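Long-range contacts in probable adenylyl-sulfate kinase (Aeropyrum pernix, PDB 2YVU), which probably catalyses the ATP-dependent phosphorylation of adenosine 5'-phosphosulfate to 3'-phosphoadenylyl sulfate, the activated form of sulfate: residues 13-18 / 110-115; 43-48 / 84-89. One frame throughout, in Å; residues are numbered along the deposited sequence.

Contact 1: residues 13-18 / 110-115; sequences GIVVWL and EGIPFL
V15 and V16 pair in parallel with F114 and L115 through three backbone hydrogen bonds, V15 N to P113 O (3.1 Å), L115 N to V15 O (2.9 Å) and W17 N to L115 O (2.9 Å). On the face bearing V15 and W17, the F114 ring leans forward from V15 to W17, meeting each obliquely: CD2 lies 3.8 Å from V15 CG1, while CZ presses on W17 CB at 3.3 Å. CG of F114 lies opposite the backbone N (chi1 -178°), a torsion that carries the ring toward W17. The indole is nearly parallel to it but slid off, the five-membered ring and phenyl centroids 5.4 Å apart. Replacing F114 with an alanine would probably open a gap beside V15 CG1 and W17 CB and leave the indole less firmly backed on that side. Just ahead of strand 114-120, V15 CG2 touches I112 CG2. The other face is aliphatic, with I14 CG2 across P113 CB at 3.9 Å and I14 CD1 near L115 CD1. NE1 of W17 bonds S94 OG, by similarity the phosphoserine site. Parallel pairing of the strand leading into the P-loop is characteristic of the core sheet of P-loop kinases.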
loop_
_atom_site.group_PDB
_atom_site.type_symbol
_atom_site.label_atom_id
_atom_site.label_comp_id
_atom_site.label_asym_id
_atom_site.label_seq_id
_atom_site.Cartn_x
_atom_site.Cartn_y
_atom_site.Cartn_z
ATOM N N GLY A 13 11.503 5.468 -8.640
ATOM C CA GLY A 13 11.874 6.098 -7.392
ATOM C C GLY A 13 12.814 5.190 -6.628
ATOM O O GLY A 13 13.479 4.342 -7.223
ATOM N N ILE A 14 12.864 5.357 -5.310
ATOM C CA ILE A 14 13.735 4.537 -4.463
ATOM C C ILE A 14 13.024 4.323 -3.138
ATOM O O ILE A 14 12.027 4.976 -2.864
ATOM C CB ILE A 14 15.083 5.249 -4.138
ATOM C CG1 ILE A 14 14.806 6.564 -3.403
ATOM C CG2 ILE A 14 15.881 5.509 -5.424
ATOM C CD1 ILE A 14 16.073 7.295 -2.961
ATOM N N VAL A 15 13.538 3.408 -2.325
ATOM C CA VAL A 15 12.965 3.139 -1.007
ATOM C C VAL A 15 14.058 3.412 0.017
ATOM O O VAL A 15 15.118 2.775 0.001
ATOM C CB VAL A 15 12.490 1.647 -0.846
ATOM C CG1 VAL A 15 11.905 1.422 0.593
ATOM C CG2 VAL A 15 11.444 1.325 -1.871
ATOM N N VAL A 16 13.823 4.399 0.870
ATOM C CA VAL A 16 14.768 4.727 1.913
ATOM C C VAL A 16 14.152 4.103 3.160
ATOM O O VAL A 16 13.059 4.500 3.588
ATOM C CB VAL A 16 14.900 6.256 2.102
ATOM C CG1 VAL A 16 15.885 6.541 3.217
ATOM C CG2 VAL A 16 15.306 6.904 0.808
ATOM N N TRP A 17 14.845 3.118 3.723
ATOM C CA TRP A 17 14.367 2.391 4.893
ATOM C C TRP A 17 15.094 2.757 6.181
ATOM O O TRP A 17 16.233 2.310 6.415
ATOM C CB TRP A 17 14.491 0.890 4.636
ATOM C CG TRP A 17 13.776 0.042 5.644
ATOM C CD1 TRP A 17 14.262 -0.395 6.853
ATOM C CD2 TRP A 17 12.410 -0.375 5.587
ATOM N NE1 TRP A 17 13.272 -1.055 7.553
ATOM C CE2 TRP A 17 12.124 -1.048 6.804
ATOM C CE3 TRP A 17 11.391 -0.244 4.627
ATOM C CZ2 TRP A 17 10.864 -1.568 7.089
ATOM C CZ3 TRP A 17 10.145 -0.765 4.913
ATOM C CH2 TRP A 17 9.889 -1.420 6.137
ATOM N N LEU A 18 14.458 3.564 7.038
ATOM C CA LEU A 18 15.147 3.933 8.267
ATOM C C LEU A 18 14.935 2.856 9.325
ATOM O O LEU A 18 13.800 2.496 9.640
ATOM C CB LEU A 18 14.639 5.277 8.777
ATOM C CG LEU A 18 14.631 6.434 7.763
ATOM C CD1 LEU A 18 13.744 7.552 8.283
ATOM C CD2 LEU A 18 16.031 6.941 7.519
ATOM N N GLU A 110 12.103 -5.766 -7.905
ATOM C CA GLU A 110 11.554 -4.852 -8.900
ATOM C C GLU A 110 12.681 -4.050 -9.547
ATOM O O GLU A 110 12.442 -3.282 -10.476
ATOM C CB GLU A 110 10.590 -3.875 -8.217
ATOM C CG GLU A 110 9.855 -2.919 -9.145
ATOM C CD GLU A 110 8.745 -3.609 -9.917
ATOM O OE1 GLU A 110 8.572 -3.296 -11.114
ATOM O OE2 GLU A 110 8.036 -4.455 -9.320
ATOM N N GLY A 111 13.901 -4.200 -9.041
ATOM C CA GLY A 111 15.016 -3.432 -9.583
ATOM C C GLY A 111 15.103 -2.050 -8.941
ATOM O O GLY A 111 15.796 -1.156 -9.422
ATOM N N ILE A 112 14.404 -1.879 -7.825
ATOM C CA ILE A 112 14.391 -0.604 -7.115
ATOM C C ILE A 112 15.481 -0.510 -6.055
ATOM O O ILE A 112 15.650 -1.421 -5.249
ATOM C CB ILE A 112 13.022 -0.388 -6.429
ATOM C CG1 ILE A 112 11.930 -0.396 -7.490
ATOM C CG2 ILE A 112 13.008 0.928 -5.651
ATOM C CD1 ILE A 112 10.534 -0.378 -6.918
ATOM N N PRO A 113 16.244 0.594 -6.052
ATOM C CA PRO A 113 17.312 0.797 -5.075
ATOM C C PRO A 113 16.709 0.791 -3.668
ATOM O O PRO A 113 15.677 1.420 -3.437
ATOM C CB PRO A 113 17.860 2.168 -5.444
ATOM C CG PRO A 113 17.643 2.210 -6.918
ATOM C CD PRO A 113 16.254 1.660 -7.062
ATOM N N PHE A 114 17.343 0.077 -2.742
ATOM C CA PHE A 114 16.849 0.010 -1.372
ATOM C C PHE A 114 17.964 0.476 -0.448
ATOM O O PHE A 114 18.964 -0.221 -0.268
ATOM C CB PHE A 114 16.420 -1.426 -1.038
ATOM C CG PHE A 114 15.834 -1.589 0.350
ATOM C CD1 PHE A 114 16.643 -1.943 1.433
ATOM C CD2 PHE A 114 14.468 -1.421 0.566
ATOM C CE1 PHE A 114 16.098 -2.135 2.704
ATOM C CE2 PHE A 114 13.905 -1.608 1.838
ATOM C CZ PHE A 114 14.718 -1.968 2.909
ATOM N N LEU A 115 17.791 1.657 0.134
ATOM C CA LEU A 115 18.806 2.218 1.020
ATOM C C LEU A 115 18.487 1.996 2.492
ATOM O O LEU A 115 17.603 2.643 3.054
ATOM C CB LEU A 115 18.963 3.725 0.766
ATOM C CG LEU A 115 19.234 4.105 -0.688
ATOM C CD1 LEU A 115 19.230 5.618 -0.869
ATOM C CD2 LEU A 115 20.553 3.508 -1.093
#

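Contact 2: residues 43-48 / 84-89; sequences RVEVLD and NGVIVI
Four backbone hydrogen bonds join R43, E45 and L47 to I87 and I89 in the ladder of a parallel pair, in which V44 pairs with I87, E45 with V88 and V46 with I89. I87 N bonds R43 O, and I89 N reaches E45 O at 2.9 Å. E45 N and L47 N return the bond to I87 O and I89 O. These two carbonyls also receive CA-H...O contacts, from V44 CA to I87 O (3.3 Å) and from V46 CA to I89 O (3.2 Å). Before the ladder, a water accepts from R43 N (2.9 Å) and lies 2.7 Å from G85 O, bridging the segments where G85 closes a Schellman motif.

Apolar contacts line both faces. V44 CG1, opposite the backbone N (chi1 -172°), swings along the strand to meet I89 CD1 at 3.6 Å. On the other face L47 CD1 lies against V88 CG1 at 3.7 Å, and E45 CG passes V86 CG1.

Polar ends look to the second subunit: E45 OE2 forms a salt bridge to R83 and a hydrogen bond to N84 of that subunit, and the R43 guanidinium hydrogen-bonds the carbonyl oxygens of its I10 and E11. Helix 26-39 packs on V44, V46 and I89, helix 64-82 on L47, V86 and V88, and strand 14-19 hydrogen-bonds the far edge of strand 87-91, whereas strand 44-48 is outermost within this chain.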
loop_
_atom_site.group_PDB
_atom_site.type_symbol
_atom_site.label_atom_id
_atom_site.label_comp_id
_atom_site.label_asym_id
_atom_site.label_seq_id
_atom_site.Cartn_x
_atom_site.Cartn_y
_atom_site.Cartn_z
ATOM N N ARG A 43 8.072 13.506 -6.077
ATOM C CA ARG A 43 6.899 12.841 -5.520
ATOM C C ARG A 43 7.497 12.056 -4.370
ATOM O O ARG A 43 8.421 11.267 -4.586
ATOM C CB ARG A 43 6.318 11.840 -6.510
ATOM C CG ARG A 43 6.118 12.370 -7.912
ATOM C CD ARG A 43 4.710 12.847 -8.092
ATOM N NE ARG A 43 4.245 12.587 -9.450
ATOM C CZ ARG A 43 3.005 12.826 -9.866
ATOM N NH1 ARG A 43 2.116 13.331 -9.018
ATOM N NH2 ARG A 43 2.659 12.561 -11.123
ATOM N N VAL A 44 6.973 12.254 -3.164
ATOM C CA VAL A 44 7.480 11.567 -1.979
ATOM C C VAL A 44 6.353 11.058 -1.078
ATOM O O VAL A 44 5.291 11.688 -0.979
ATOM C CB VAL A 44 8.323 12.519 -1.101
ATOM C CG1 VAL A 44 8.998 11.730 0.021
ATOM C CG2 VAL A 44 9.369 13.252 -1.951
ATOM N N GLU A 45 6.570 9.901 -0.461
ATOM C CA GLU A 45 5.616 9.365 0.497
ATOM C C GLU A 45 6.401 8.858 1.673
ATOM O O GLU A 45 7.389 8.146 1.502
ATOM C CB GLU A 45 4.797 8.227 -0.074
ATOM C CG GLU A 45 3.826 8.669 -1.139
ATOM C CD GLU A 45 2.685 9.479 -0.562
ATOM O OE1 GLU A 45 2.535 9.502 0.672
ATOM O OE2 GLU A 45 1.932 10.067 -1.339
ATOM N N VAL A 46 5.964 9.242 2.867
ATOM C CA VAL A 46 6.604 8.807 4.080
ATOM C C VAL A 46 5.651 7.782 4.672
ATOM O O VAL A 46 4.490 8.090 4.911
ATOM C CB VAL A 46 6.754 9.961 5.088
ATOM C CG1 VAL A 46 7.279 9.428 6.393
ATOM C CG2 VAL A 46 7.688 11.021 4.549
ATOM N N LEU A 47 6.134 6.562 4.878
ATOM C CA LEU A 47 5.322 5.516 5.463
ATOM C C LEU A 47 5.926 5.217 6.824
ATOM O O LEU A 47 7.126 4.983 6.935
ATOM C CB LEU A 47 5.326 4.244 4.584
ATOM C CG LEU A 47 4.936 4.400 3.104
ATOM C CD1 LEU A 47 5.100 3.075 2.380
ATOM C CD2 LEU A 47 3.497 4.885 2.975
ATOM N N ASP A 48 5.101 5.256 7.866
ATOM C CA ASP A 48 5.592 4.962 9.203
ATOM C C ASP A 48 4.563 4.148 9.981
ATOM O O ASP A 48 3.456 3.931 9.504
ATOM C CB ASP A 48 5.952 6.259 9.930
ATOM C CG ASP A 48 4.777 7.210 10.037
ATOM O OD1 ASP A 48 3.840 6.919 10.801
ATOM O OD2 ASP A 48 4.777 8.242 9.332
ATOM N N ASN A 84 6.560 3.514 -9.639
ATOM C CA ASN A 84 5.801 4.542 -10.342
ATOM C C ASN A 84 6.391 5.922 -10.135
ATOM O O ASN A 84 5.679 6.915 -10.177
ATOM C CB ASN A 84 4.324 4.520 -9.935
ATOM C CG ASN A 84 3.577 3.346 -10.557
ATOM O OD1 ASN A 84 3.256 3.364 -11.741
ATOM N ND2 ASN A 84 3.330 2.314 -9.770
ATOM N N GLY A 85 7.698 5.969 -9.884
ATOM C CA GLY A 85 8.392 7.242 -9.733
ATOM C C GLY A 85 8.440 7.926 -8.383
ATOM O O GLY A 85 8.961 9.022 -8.280
ATOM N N VAL A 86 7.946 7.272 -7.341
ATOM C CA VAL A 86 7.917 7.866 -6.028
ATOM C C VAL A 86 9.109 7.530 -5.138
ATOM O O VAL A 86 9.583 6.400 -5.116
ATOM C CB VAL A 86 6.647 7.415 -5.284
ATOM C CG1 VAL A 86 6.579 8.079 -3.917
ATOM C CG2 VAL A 86 5.409 7.722 -6.131
ATOM N N ILE A 87 9.575 8.523 -4.393
ATOM C CA ILE A 87 10.654 8.328 -3.436
ATOM C C ILE A 87 9.926 7.925 -2.157
ATOM O O ILE A 87 9.187 8.728 -1.580
ATOM C CB ILE A 87 11.446 9.639 -3.205
ATOM C CG1 ILE A 87 12.224 10.010 -4.487
ATOM C CG2 ILE A 87 12.408 9.460 -2.012
ATOM C CD1 ILE A 87 12.975 11.351 -4.406
ATOM N N VAL A 88 10.117 6.683 -1.722
ATOM C CA VAL A 88 9.414 6.200 -0.540
ATOM C C VAL A 88 10.309 6.171 0.667
ATOM O O VAL A 88 11.280 5.419 0.700
ATOM C CB VAL A 88 8.889 4.795 -0.758
ATOM C CG1 VAL A 88 7.896 4.404 0.391
ATOM C CG2 VAL A 88 8.231 4.721 -2.129
ATOM N N ILE A 89 10.001 7.008 1.647
ATOM C CA ILE A 89 10.808 7.047 2.864
ATOM C C ILE A 89 10.069 6.267 3.947
ATOM O O ILE A 89 8.936 6.608 4.328
ATOM C CB ILE A 89 11.072 8.506 3.288
ATOM C CG1 ILE A 89 11.792 9.242 2.142
ATOM C CG2 ILE A 89 11.945 8.549 4.545
ATOM C CD1 ILE A 89 11.695 10.771 2.239
HETATM O O HOH W 1 9.680 11.564 -7.580
#

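From the N terminus, strand 14-19 comes first and runs into the P-loop and helix 26-39; strand 44-48 follows. The chain then passes through helices 49-53 and 64-82 before strand 87-91 closes the inner loop at contact 2. Helix 97-109 next leads to strand 114-120, which closes the outer loop at contact 1, so contact 2 is nested within contact 1. Each parallel pair thus needs a helical return between its strands. The two join edge to edge: V16 N lies 2.7 Å from V88 O and I14 O 2.8 Å from V88 N, probable hydrogen bonds that merge both pairs into four adjacent strands, ordered 44-48, 87-91, 14-19, 114-120.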